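Beta-lactamase-like protein (Koribacter versatilis, PDB 6B9V) probably hydrolyses diphosphate bonds with the aid of bound metal ions, as a PhnP-family diphosphatase that cleaves reactive photoproducts of FAD. Local coordinates at residues Leu52-Pro57 / Val75-His80; Ala26-Ser31 / Ile232-Pro237; Asn214-Ala219 / Gln244-Ile249. All coordinates share one frame; numbering follows the deposited sequence.

Contact 1: residues Leu52-Pro57 / Val75-His80; sequences LIDTTP and VYTHGH. With MN (manganese (II) ion), chain D.
The phenol ring of Tyr76 meets Thr55 at its edge, where Thr55 OG1 lies near the ring plane, 2.8 Å from Tyr76 OH. Either hydroxyl could be the donor. Asp54 OD1 approaches the same ring obliquely. The imidazole of His78 has Thr77 OG1 at its edge, in plane: His78 ND1 donates to Thr77 OG1 (2.9 Å). His78 NE2 binds manganese at 2.2 Å. His80 ND1 binds the same manganese at 2.0 Å; His160 and Asp178 are further protein ligands.

The Asp54 carboxylate grips Thr77 with both oxygens. Thr77 N donates to Asp54 OD1 on the syn side (2.9 Å, 165°). Thr77 OG1 donates to the syn lone pair of Asp54 OD2 (2.7 Å). Thr77 chi1 of 59° sets OG1 between its backbone N and carbonyl carbon, where it can serve both Asp54 and His78. Asp54 is thus a second-shell residue that holds Thr77 and so probably steadies the rotation of the His78 ring. Asp54 OD2 is also hydrogen-bonded to ND1 of His83, a ligand of the second manganese.

Just before these loops Ile53 and Val75 form a parallel bridge. Val75 N donates to Leu52 O (2.7 Å), and Asp54 N to Val75 O (2.9 Å). The contact joins the C-terminal ends of neighbouring strands 49-53 and 73-75. Helix 87-90 packs on Thr55 and Tyr76, and strand 163-170 touches Ile53, Val75 and His78.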
ATOM      1  N   LEU A  52     -13.533  11.116  -1.892  1.00 14.64           N
ATOM      2  CA  LEU A  52     -12.925   9.804  -2.044  1.00 20.38           C
ATOM      3  C   LEU A  52     -13.722   8.767  -1.270  1.00 18.21           C
ATOM      4  O   LEU A  52     -14.081   8.998  -0.116  1.00 18.37           O
ATOM      5  CB  LEU A  52     -11.475   9.833  -1.547  1.00 19.06           C
ATOM      6  CG  LEU A  52     -10.707   8.519  -1.513  1.00 23.74           C
ATOM      7  CD1 LEU A  52     -10.513   7.979  -2.921  1.00 22.78           C
ATOM      8  CD2 LEU A  52      -9.362   8.732  -0.818  1.00 22.70           C
ATOM      9  N   ILE A  53     -13.991   7.624  -1.892  1.00 15.42           N
ATOM     10  CA  ILE A  53     -14.663   6.548  -1.182  1.00 12.94           C
ATOM     11  C   ILE A  53     -13.642   5.453  -0.961  1.00 15.96           C
ATOM     12  O   ILE A  53     -13.217   4.790  -1.924  1.00 15.15           O
ATOM     13  CB  ILE A  53     -15.902   5.996  -1.946  1.00 15.64           C
ATOM     14  CG1 ILE A  53     -16.927   7.111  -2.175  1.00 18.63           C
ATOM     15  CG2 ILE A  53     -16.547   4.854  -1.156  1.00 17.35           C
ATOM     16  CD1 ILE A  53     -18.205   6.640  -2.864  1.00 20.97           C
ATOM     17  N   ASP A  54     -13.246   5.322   0.312  1.00 13.42           N
ATOM     18  CA  ASP A  54     -12.283   4.326   0.835  1.00 12.60           C
ATOM     19  C   ASP A  54     -10.825   4.682   0.513  1.00 17.01           C
ATOM     20  O   ASP A  54     -10.527   5.303  -0.499  1.00 17.40           O
ATOM     21  CB  ASP A  54     -12.618   2.910   0.325  1.00 18.21           C
ATOM     22  CG  ASP A  54     -13.873   2.331   0.990  1.00 17.20           C
ATOM     23  OD1 ASP A  54     -14.279   2.852   2.051  1.00 19.02           O
ATOM     24  OD2 ASP A  54     -14.450   1.356   0.465  1.00 15.25           O
ATOM     25  N   THR A  55      -9.919   4.301   1.408  1.00 15.80           N
ATOM     26  CA  THR A  55      -8.499   4.546   1.195  1.00 16.11           C
ATOM     27  C   THR A  55      -7.762   3.220   1.188  1.00 12.39           C
ATOM     28  O   THR A  55      -7.351   2.734   2.243  1.00 14.02           O
ATOM     29  CB  THR A  55      -7.897   5.462   2.281  1.00 13.17           C
ATOM     30  OG1 THR A  55      -8.160   4.913   3.574  1.00 14.18           O
ATOM     31  CG2 THR A  55      -8.485   6.879   2.185  1.00 15.47           C
ATOM     32  N   THR A  56      -7.603   2.641  -0.001  1.00 14.84           N
ATOM     33  CA  THR A  56      -7.042   1.301  -0.130  1.00 15.39           C
ATOM     34  C   THR A  56      -5.536   1.332   0.092  1.00 15.68           C
ATOM     35  O   THR A  56      -4.927   2.387   0.033  1.00 14.17           O
ATOM     36  CB  THR A  56      -7.321   0.677  -1.528  1.00 12.85           C
ATOM     37  OG1 THR A  56      -6.359   1.158  -2.488  1.00 13.16           O
ATOM     38  CG2 THR A  56      -8.755   0.972  -1.997  1.00 13.71           C
ATOM     39  N   PRO A  57      -4.938   0.170   0.362  1.00 17.64           N
ATOM     40  CA  PRO A  57      -3.476   0.111   0.436  1.00 17.78           C
ATOM     41  C   PRO A  57      -2.792   0.603  -0.838  1.00 15.00           C
ATOM     42  O   PRO A  57      -1.593   0.888  -0.790  1.00 15.82           O
ATOM     43  CB  PRO A  57      -3.194  -1.379   0.665  1.00 13.92           C
ATOM     44  CG  PRO A  57      -4.525  -2.103   0.307  1.00 15.08           C
ATOM     45  CD  PRO A  57      -5.563  -1.115   0.720  1.00 14.64           C
ATOM     46  N   VAL A  75     -14.956   9.235   2.463  1.00 19.31           N
ATOM     47  CA  VAL A  75     -16.118   8.502   2.955  1.00 17.19           C
ATOM     48  C   VAL A  75     -15.801   7.003   2.968  1.00 14.47           C
ATOM     49  O   VAL A  75     -15.305   6.482   1.971  1.00 16.72           O
ATOM     50  CB  VAL A  75     -17.356   8.771   2.073  1.00 20.21           C
ATOM     51  CG1 VAL A  75     -18.559   7.984   2.587  1.00 23.73           C
ATOM     52  CG2 VAL A  75     -17.687  10.257   2.067  1.00 19.18           C
ATOM     53  N   TYR A  76     -16.081   6.318   4.078  1.00 14.99           N
ATOM     54  CA  TYR A  76     -15.788   4.886   4.179  1.00 14.77           C
ATOM     55  C   TYR A  76     -17.011   3.976   4.056  1.00 14.05           C
ATOM     56  O   TYR A  76     -18.055   4.241   4.664  1.00 17.57           O
ATOM     57  CB  TYR A  76     -15.085   4.585   5.509  1.00 16.03           C
ATOM     58  CG  TYR A  76     -13.643   5.053   5.499  1.00 18.79           C
ATOM     59  CD1 TYR A  76     -13.302   6.313   5.973  1.00 15.91           C
ATOM     60  CD2 TYR A  76     -12.638   4.246   4.992  1.00 16.50           C
ATOM     61  CE1 TYR A  76     -11.978   6.759   5.954  1.00 18.12           C
ATOM     62  CE2 TYR A  76     -11.321   4.677   4.958  1.00 13.64           C
ATOM     63  CZ  TYR A  76     -10.994   5.935   5.459  1.00 18.21           C
ATOM     64  OH  TYR A  76      -9.681   6.380   5.430  1.00 16.53           O
ATOM     65  N   THR A  77     -16.858   2.884   3.302  1.00 14.88           N
ATOM     66  CA  THR A  77     -17.887   1.833   3.274  1.00 18.29           C
ATOM     67  C   THR A  77     -17.817   0.937   4.529  1.00 17.35           C
ATOM     68  O   THR A  77     -18.852   0.607   5.129  1.00 16.80           O
ATOM     69  CB  THR A  77     -17.759   0.946   2.010  1.00 15.70           C
ATOM     70  OG1 THR A  77     -16.463   0.336   1.985  1.00 15.88           O
ATOM     71  CG2 THR A  77     -17.970   1.767   0.741  1.00 16.66           C
ATOM     72  N   HIS A  78     -16.595   0.550   4.921  1.00 14.67           N
ATOM     73  CA  HIS A  78     -16.377  -0.308   6.085  1.00 16.02           C
ATOM     74  C   HIS A  78     -14.887  -0.394   6.396  1.00 13.60           C
ATOM     75  O   HIS A  78     -14.072   0.229   5.711  1.00 17.88           O
ATOM     76  CB  HIS A  78     -16.964  -1.731   5.893  1.00 16.38           C
ATOM     77  CG  HIS A  78     -16.300  -2.547   4.822  1.00 15.56           C
ATOM     78  ND1 HIS A  78     -16.132  -2.094   3.524  1.00 16.56           N
ATOM     79  CD2 HIS A  78     -15.823  -3.819   4.824  1.00 13.28           C
ATOM     80  CE1 HIS A  78     -15.566  -3.033   2.796  1.00 14.46           C
ATOM     81  NE2 HIS A  78     -15.363  -4.093   3.560  1.00 16.36           N
ATOM     82  N   GLY A  79     -14.545  -1.181   7.413  1.00 17.48           N
ATOM     83  CA  GLY A  79     -13.210  -1.136   8.001  1.00 17.03           C
ATOM     84  C   GLY A  79     -12.210  -2.226   7.659  1.00 20.74           C
ATOM     85  O   GLY A  79     -11.140  -2.298   8.281  1.00 21.33           O
ATOM     86  N   HIS A  80     -12.539  -3.072   6.684  1.00 17.46           N
ATOM     87  CA  HIS A  80     -11.608  -4.102   6.234  1.00 16.66           C
ATOM     88  C   HIS A  80     -10.327  -3.488   5.671  1.00 18.33           C
ATOM     89  O   HIS A  80     -10.327  -2.370   5.167  1.00 16.32           O
ATOM     90  CB  HIS A  80     -12.273  -5.015   5.192  1.00 15.39           C
ATOM     91  CG  HIS A  80     -13.220  -6.008   5.798  1.00 18.90           C
ATOM     92  ND1 HIS A  80     -14.168  -6.689   5.064  1.00 19.00           N
ATOM     93  CD2 HIS A  80     -13.354  -6.432   7.074  1.00 25.80           C
ATOM     94  CE1 HIS A  80     -14.854  -7.486   5.869  1.00 23.95           C
ATOM     95  NE2 HIS A  80     -14.379  -7.348   7.092  1.00 24.93           N
TER
HETATM   96 MN    MN D 302     -14.870  -6.252   3.189  1.00 16.40          MN

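Contact 2: residues Ala26-Ser31 / Ile232-Pro237; sequences AVCSSS and ISHDLP. With ZN (zinc ion), chain F.
Cys28 and His234 are joined through a zinc ion, and no hydrogen bond links the two segments. Cys28 SG binds the zinc at 2.3 Å and His234 ND1 at 2.0 Å. The sulfur of Cys28 sits at the edge of the imidazole, 3.5 Å from His234 ND1, as expected for two ligands of one ion. His234 chi1 of 62° places CG between the backbone N and carbonyl carbon. Its CB starts toward the 26-31 segment, while the ring leads away from it to the zinc.

Val27 packs on the backbone of the zinc ligand. Val27 CG2 lies 3.2 Å from His234 O, a close approach of a methyl to a carbonyl oxygen. Val27 CG2 also meets Pro237 CG at 3.8 Å, and the two side chains cross at about a right angle. Val27 CG1 lies 3.7 Å from His234 O.

Type I turns shape both sides, from Val27 to Ser30 and from Ser233 to Leu236. In the second, Asp235 N donates to Ser233 OG (3.2 Å), which makes an ST turn around the zinc ligand. Pro237 then takes the N-cap position of helix 238-244.

Cys23 and Cys25 complete the coordination. This site of three cysteines and one histidine, with Cys25 and Cys28 in a CxxC arrangement, lies apart from the dinuclear manganese centre, consistent with the structural zinc site of PhnP-family enzymes.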
ATOM      1  N   ALA A  26      -4.360 -18.100 -15.783  1.00 22.45           N
ATOM      2  CA  ALA A  26      -4.554 -17.358 -17.029  1.00 21.96           C
ATOM      3  C   ALA A  26      -4.784 -15.869 -16.796  1.00 21.68           C
ATOM      4  O   ALA A  26      -4.150 -15.039 -17.446  1.00 22.81           O
ATOM      5  CB  ALA A  26      -5.721 -17.943 -17.828  1.00 22.37           C
ATOM      6  N   VAL A  27      -5.666 -15.526 -15.859  1.00 16.23           N
ATOM      7  CA  VAL A  27      -5.993 -14.113 -15.632  1.00 15.28           C
ATOM      8  C   VAL A  27      -4.810 -13.365 -14.993  1.00 21.20           C
ATOM      9  O   VAL A  27      -4.486 -12.230 -15.386  1.00 17.47           O
ATOM     10  CB  VAL A  27      -7.277 -13.974 -14.774  1.00 16.46           C
ATOM     11  CG1 VAL A  27      -7.563 -12.508 -14.399  1.00 15.88           C
ATOM     12  CG2 VAL A  27      -8.474 -14.563 -15.538  1.00 16.04           C
ATOM     13  N   CYS A  28      -4.131 -14.000 -14.037  1.00 17.59           N
ATOM     14  CA  CYS A  28      -2.977 -13.336 -13.411  1.00 15.63           C
ATOM     15  C   CYS A  28      -1.815 -13.181 -14.395  1.00 18.45           C
ATOM     16  O   CYS A  28      -0.938 -12.339 -14.193  1.00 20.72           O
ATOM     17  CB  CYS A  28      -2.525 -14.100 -12.155  1.00 18.55           C
ATOM     18  SG  CYS A  28      -3.715 -13.906 -10.762  1.00 19.12           S
ATOM     19  N   SER A  29      -1.822 -13.980 -15.457  1.00 17.36           N
ATOM     20  CA  SER A  29      -0.772 -13.950 -16.472  1.00 22.37           C
ATOM     21  C   SER A  29      -1.185 -13.075 -17.641  1.00 19.49           C
ATOM     22  O   SER A  29      -0.432 -12.919 -18.587  1.00 18.86           O
ATOM     23  CB  SER A  29      -0.461 -15.369 -16.989  1.00 20.17           C
ATOM     24  OG  SER A  29      -0.037 -16.208 -15.931  1.00 30.93           O
ATOM     25  N   SER A  30      -2.396 -12.534 -17.582  1.00 21.01           N
ATOM     26  CA  SER A  30      -2.955 -11.791 -18.699  1.00 16.44           C
ATOM     27  C   SER A  30      -2.132 -10.540 -19.019  1.00 24.58           C
ATOM     28  O   SER A  30      -1.595  -9.890 -18.120  1.00 20.46           O
ATOM     29  CB  SER A  30      -4.394 -11.378 -18.393  1.00 22.45           C
ATOM     30  OG  SER A  30      -4.885 -10.499 -19.391  1.00 19.80           O
ATOM     31  N   SER A  31      -2.075 -10.173 -20.291  1.00 19.17           N
ATOM     32  CA  SER A  31      -1.427  -8.916 -20.655  1.00 27.13           C
ATOM     33  C   SER A  31      -2.449  -7.842 -21.003  1.00 27.82           C
ATOM     34  O   SER A  31      -2.090  -6.741 -21.421  1.00 28.88           O
ATOM     35  CB  SER A  31      -0.457  -9.124 -21.814  1.00 36.66           C
ATOM     36  OG  SER A  31       0.738  -9.713 -21.336  1.00 46.61           O
ATOM     37  N   ILE A 232     -13.433  -7.280  -8.150  1.00 15.61           N
ATOM     38  CA  ILE A 232     -13.295  -8.441  -9.023  1.00 14.67           C
ATOM     39  C   ILE A 232     -12.017  -9.239  -8.743  1.00 17.72           C
ATOM     40  O   ILE A 232     -10.947  -8.649  -8.606  1.00 13.07           O
ATOM     41  CB  ILE A 232     -13.285  -7.995 -10.492  1.00 16.83           C
ATOM     42  CG1 ILE A 232     -14.623  -7.324 -10.855  1.00 17.61           C
ATOM     43  CG2 ILE A 232     -12.973  -9.175 -11.425  1.00 16.25           C
ATOM     44  CD1 ILE A 232     -14.511  -6.388 -12.037  1.00 11.94           C
ATOM     45  N   SER A 233     -12.141 -10.566  -8.681  1.00 14.87           N
ATOM     46  CA  SER A 233     -11.000 -11.461  -8.424  1.00 15.29           C
ATOM     47  C   SER A 233     -10.432 -12.063  -9.713  1.00 18.10           C
ATOM     48  O   SER A 233     -10.989 -11.867 -10.797  1.00 15.07           O
ATOM     49  CB  SER A 233     -11.422 -12.598  -7.481  1.00 12.30           C
ATOM     50  OG  SER A 233     -12.145 -13.588  -8.201  1.00 14.77           O
ATOM     51  N   HIS A 234      -9.333 -12.816  -9.607  1.00 13.12           N
ATOM     52  CA  HIS A 234      -8.751 -13.435 -10.799  1.00 15.16           C
ATOM     53  C   HIS A 234      -9.625 -14.536 -11.405  1.00 16.84           C
ATOM     54  O   HIS A 234      -9.306 -15.105 -12.455  1.00 16.49           O
ATOM     55  CB  HIS A 234      -7.319 -13.957 -10.498  1.00 16.14           C
ATOM     56  CG  HIS A 234      -7.229 -15.023  -9.445  1.00 21.13           C
ATOM     57  ND1 HIS A 234      -6.168 -15.895  -9.318  1.00 29.12           N
ATOM     58  CD2 HIS A 234      -8.130 -15.401  -8.501  1.00 19.02           C
ATOM     59  CE1 HIS A 234      -6.394 -16.728  -8.319  1.00 22.74           C
ATOM     60  NE2 HIS A 234      -7.579 -16.451  -7.807  1.00 29.30           N
ATOM     61  N   ASP A 235     -10.752 -14.813 -10.767  1.00 13.76           N
ATOM     62  CA  ASP A 235     -11.704 -15.776 -11.305  1.00 18.93           C
ATOM     63  C   ASP A 235     -12.399 -15.266 -12.567  1.00 23.14           C
ATOM     64  O   ASP A 235     -12.959 -16.058 -13.318  1.00 19.62           O
ATOM     65  CB  ASP A 235     -12.765 -16.123 -10.251  1.00 19.60           C
ATOM     66  CG  ASP A 235     -13.459 -17.442 -10.530  1.00 30.25           C
ATOM     67  OD1 ASP A 235     -12.745 -18.449 -10.708  1.00 31.92           O
ATOM     68  OD2 ASP A 235     -14.715 -17.472 -10.576  1.00 27.05           O
ATOM     69  N   LEU A 236     -12.386 -13.947 -12.783  1.00 18.66           N
ATOM     70  CA  LEU A 236     -13.149 -13.339 -13.874  1.00 18.36           C
ATOM     71  C   LEU A 236     -12.262 -12.617 -14.897  1.00 16.18           C
ATOM     72  O   LEU A 236     -11.786 -11.508 -14.632  1.00 18.82           O
ATOM     73  CB  LEU A 236     -14.177 -12.349 -13.304  1.00 17.62           C
ATOM     74  CG  LEU A 236     -15.172 -12.875 -12.260  1.00 16.04           C
ATOM     75  CD1 LEU A 236     -16.029 -11.754 -11.669  1.00 15.16           C
ATOM     76  CD2 LEU A 236     -16.055 -13.915 -12.885  1.00 15.49           C
ATOM     77  N   PRO A 237     -12.060 -13.228 -16.078  1.00 17.52           N
ATOM     78  CA  PRO A 237     -11.299 -12.601 -17.173  1.00 21.29           C
ATOM     79  C   PRO A 237     -12.046 -11.380 -17.690  1.00 23.38           C
ATOM     80  O   PRO A 237     -13.257 -11.474 -17.882  1.00 18.48           O
ATOM     81  CB  PRO A 237     -11.234 -13.701 -18.248  1.00 21.86           C
ATOM     82  CG  PRO A 237     -11.643 -14.971 -17.554  1.00 28.79           C
ATOM     83  CD  PRO A 237     -12.571 -14.556 -16.457  1.00 22.60           C
TER
HETATM   84 ZN    ZN F 304      -4.513 -16.053 -10.513  1.00 20.13          ZN

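Contact 3: residues Asn214-Ala219 / Gln244-Ile249; sequences NSVSIA and QLPAGI
Val216 reaches from helix 212-222 to the segment 244-249 through its two methyl groups. Its CB leaves the helix to one side of the facing segment, and the branches beyond it make the contact. CG1 lies anti to the backbone N, with chi1 165°, and faces Pro246 and Ile249. Val216 CG1 comes 4.3 Å from Pro246 CG and 4.4 Å from Ile249 CD1, so both approaches are loose. Val216 CG2 lies beside the backbone N and meets Leu245 CD2 more closely, at 3.8 Å.

The Leu245 side chain runs obliquely to Val216. Its CB does not head directly for the helix, but its end bends nearer and brings CD2 up to the valine. Pro246 presents its ring carbon CG to Val216 CG1.

One helical turn on from Val216, Ala219 points its CB at the other segment. Ile249 points back, and Ile249 CD1 meets Ala219 CB at 3.7 Å. The extended Ile249 chain, with chi2 177°, carries CD1 to the small alanine. All four pairs are apolar, and no hydrogen bond crosses the contact.

The segment 244-249 is bent by a type II turn from Pro246 to Ile249, closed by Ile249 N donating to Pro246 O at 3.1 Å. Gly248 takes a positive phi of 87° in this turn. Phe229 of strand 226-230 touches both Val216 and Ile249 and extends the apolar cluster.

This is plain packing, away from the metal sites. It seats helix 212-222 against the turn leading into strand 249-251, the outermost strand of its sheet within this chain, as in the alpha-beta/beta-alpha sandwich of the metallo-beta-lactamase fold, where helices pack on the outer faces of two sheets.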
ATOM      1  N   ASN A 214     -25.412 -13.659  -9.381  1.00 17.59           N
ATOM      2  CA  ASN A 214     -26.258 -12.992  -8.400  1.00 22.26           C
ATOM      3  C   ASN A 214     -26.349 -11.494  -8.655  1.00 19.68           C
ATOM      4  O   ASN A 214     -27.424 -10.883  -8.559  1.00 17.77           O
ATOM      5  CB  ASN A 214     -25.744 -13.240  -6.982  1.00 23.32           C
ATOM      6  CG  ASN A 214     -26.731 -12.776  -5.927  1.00 20.15           C
ATOM      7  OD1 ASN A 214     -27.873 -13.224  -5.907  1.00 22.44           O
ATOM      8  ND2 ASN A 214     -26.303 -11.867  -5.057  1.00 18.93           N
ATOM      9  N   SER A 215     -25.213 -10.906  -9.006  1.00 16.02           N
ATOM     10  CA  SER A 215     -25.153  -9.468  -9.211  1.00 18.94           C
ATOM     11  C   SER A 215     -25.800  -9.087 -10.531  1.00 17.30           C
ATOM     12  O   SER A 215     -26.360  -8.005 -10.653  1.00 14.86           O
ATOM     13  CB  SER A 215     -23.707  -8.986  -9.129  1.00 20.76           C
ATOM     14  OG  SER A 215     -23.308  -9.014  -7.764  1.00 23.33           O
ATOM     15  N   VAL A 216     -25.755  -9.984 -11.509  1.00 15.84           N
ATOM     16  CA  VAL A 216     -26.567  -9.787 -12.711  1.00 19.32           C
ATOM     17  C   VAL A 216     -28.074  -9.787 -12.376  1.00 19.79           C
ATOM     18  O   VAL A 216     -28.828  -8.943 -12.885  1.00 18.56           O
ATOM     19  CB  VAL A 216     -26.263 -10.851 -13.783  1.00 16.75           C
ATOM     20  CG1 VAL A 216     -27.343 -10.855 -14.856  1.00 24.21           C
ATOM     21  CG2 VAL A 216     -24.874 -10.601 -14.410  1.00 16.45           C
ATOM     22  N   SER A 217     -28.526 -10.716 -11.527  1.00 20.96           N
ATOM     23  CA  SER A 217     -29.940 -10.717 -11.113  1.00 27.64           C
ATOM     24  C   SER A 217     -30.374  -9.429 -10.404  1.00 25.45           C
ATOM     25  O   SER A 217     -31.462  -8.868 -10.678  1.00 19.84           O
ATOM     26  CB  SER A 217     -30.231 -11.902 -10.198  1.00 28.90           C
ATOM     27  OG  SER A 217     -30.268 -13.086 -10.954  1.00 42.87           O
ATOM     28  N   ILE A 218     -29.530  -8.984  -9.476  1.00 18.52           N
ATOM     29  CA  ILE A 218     -29.757  -7.713  -8.794  1.00 18.10           C
ATOM     30  C   ILE A 218     -29.800  -6.566  -9.806  1.00 20.47           C
ATOM     31  O   ILE A 218     -30.703  -5.716  -9.768  1.00 18.89           O
ATOM     32  CB  ILE A 218     -28.660  -7.461  -7.726  1.00 21.17           C
ATOM     33  CG1 ILE A 218     -28.817  -8.472  -6.581  1.00 20.36           C
ATOM     34  CG2 ILE A 218     -28.697  -6.014  -7.216  1.00 20.25           C
ATOM     35  CD1 ILE A 218     -27.608  -8.540  -5.627  1.00 19.82           C
ATOM     36  N   ALA A 219     -28.838  -6.556 -10.726  1.00 17.76           N
ATOM     37  CA  ALA A 219     -28.757  -5.516 -11.756  1.00 20.98           C
ATOM     38  C   ALA A 219     -30.036  -5.460 -12.594  1.00 20.24           C
ATOM     39  O   ALA A 219     -30.523  -4.380 -12.950  1.00 21.23           O
ATOM     40  CB  ALA A 219     -27.536  -5.745 -12.663  1.00 16.97           C
ATOM     41  N   GLN A 244     -19.780 -11.578 -22.681  1.00 29.88           N
ATOM     42  CA  GLN A 244     -20.897 -12.476 -22.403  1.00 29.83           C
ATOM     43  C   GLN A 244     -22.042 -11.854 -21.576  1.00 30.73           C
ATOM     44  O   GLN A 244     -23.120 -12.436 -21.506  1.00 26.17           O
ATOM     45  CB  GLN A 244     -20.396 -13.740 -21.683  1.00 28.37           C
ATOM     46  CG  GLN A 244     -19.773 -14.815 -22.593  1.00 40.50           C
ATOM     47  CD  GLN A 244     -18.398 -15.288 -22.118  1.00 51.07           C
ATOM     48  OE1 GLN A 244     -18.183 -15.550 -20.929  1.00 52.25           O
ATOM     49  NE2 GLN A 244     -17.455 -15.377 -23.048  1.00 54.24           N
ATOM     50  N   LEU A 245     -21.820 -10.690 -20.963  1.00 25.22           N
ATOM     51  CA  LEU A 245     -22.824 -10.068 -20.086  1.00 18.85           C
ATOM     52  C   LEU A 245     -23.948  -9.379 -20.866  1.00 19.80           C
ATOM     53  O   LEU A 245     -23.770  -9.019 -22.025  1.00 25.73           O
ATOM     54  CB  LEU A 245     -22.146  -9.046 -19.152  1.00 16.25           C
ATOM     55  CG  LEU A 245     -21.261  -9.622 -18.052  1.00 16.97           C
ATOM     56  CD1 LEU A 245     -20.495  -8.471 -17.380  1.00 20.19           C
ATOM     57  CD2 LEU A 245     -22.075 -10.391 -17.012  1.00 17.53           C
ATOM     58  N   PRO A 246     -25.115  -9.194 -20.226  1.00 21.01           N
ATOM     59  CA  PRO A 246     -26.222  -8.494 -20.888  1.00 23.39           C
ATOM     60  C   PRO A 246     -25.887  -7.044 -21.202  1.00 30.12           C
ATOM     61  O   PRO A 246     -25.067  -6.451 -20.499  1.00 20.85           O
ATOM     62  CB  PRO A 246     -27.350  -8.566 -19.855  1.00 25.78           C
ATOM     63  CG  PRO A 246     -27.043  -9.745 -19.040  1.00 22.85           C
ATOM     64  CD  PRO A 246     -25.542  -9.812 -18.957  1.00 20.60           C
ATOM     65  N   ALA A 247     -26.528  -6.482 -22.227  1.00 27.09           N
ATOM     66  CA  ALA A 247     -26.384  -5.059 -22.520  1.00 29.71           C
ATOM     67  C   ALA A 247     -26.633  -4.237 -21.262  1.00 26.32           C
ATOM     68  O   ALA A 247     -27.531  -4.538 -20.483  1.00 26.58           O
ATOM     69  CB  ALA A 247     -27.339  -4.632 -23.635  1.00 26.10           C
ATOM     70  N   GLY A 248     -25.811  -3.222 -21.051  1.00 24.04           N
ATOM     71  CA  GLY A 248     -25.983  -2.354 -19.900  1.00 29.64           C
ATOM     72  C   GLY A 248     -25.303  -2.828 -18.627  1.00 27.05           C
ATOM     73  O   GLY A 248     -25.405  -2.165 -17.591  1.00 22.32           O
ATOM     74  N   ILE A 249     -24.623  -3.972 -18.701  1.00 19.97           N
ATOM     75  CA  ILE A 249     -23.940  -4.556 -17.551  1.00 17.56           C
ATOM     76  C   ILE A 249     -22.506  -4.918 -17.934  1.00 22.84           C
ATOM     77  O   ILE A 249     -22.290  -5.632 -18.908  1.00 19.96           O
ATOM     78  CB  ILE A 249     -24.691  -5.823 -17.041  1.00 18.09           C
ATOM     79  CG1 ILE A 249     -26.142  -5.483 -16.692  1.00 18.53           C
ATOM     80  CG2 ILE A 249     -23.996  -6.424 -15.846  1.00 16.14           C
ATOM     81  CD1 ILE A 249     -26.984  -6.691 -16.248  1.00 23.48           C
TER

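In the fold
From the N terminus, the chain first lays down the 26-31 segment, whose partner comes some two hundred residues later. Contact 1 closes early, over strand 49-53, helix 59-66 and strand 73-75, and is nested within the long loop of contact 2. Helix 212-222 then opens contact 3 before 232-237 closes contact 2. Contact 3 closes last, at 244-249, so contacts 2 and 3 cross. Contacts 1 and 3 are in series. Contact 1 ties neighbouring strands of one sheet, contact 2 ties the early loop to the one after strand 226-230, and contact 3 ties a helix to the outermost strand, within this chain, of the second sheet. Centres of contacts 2 and 3 lie about 19 Å apart.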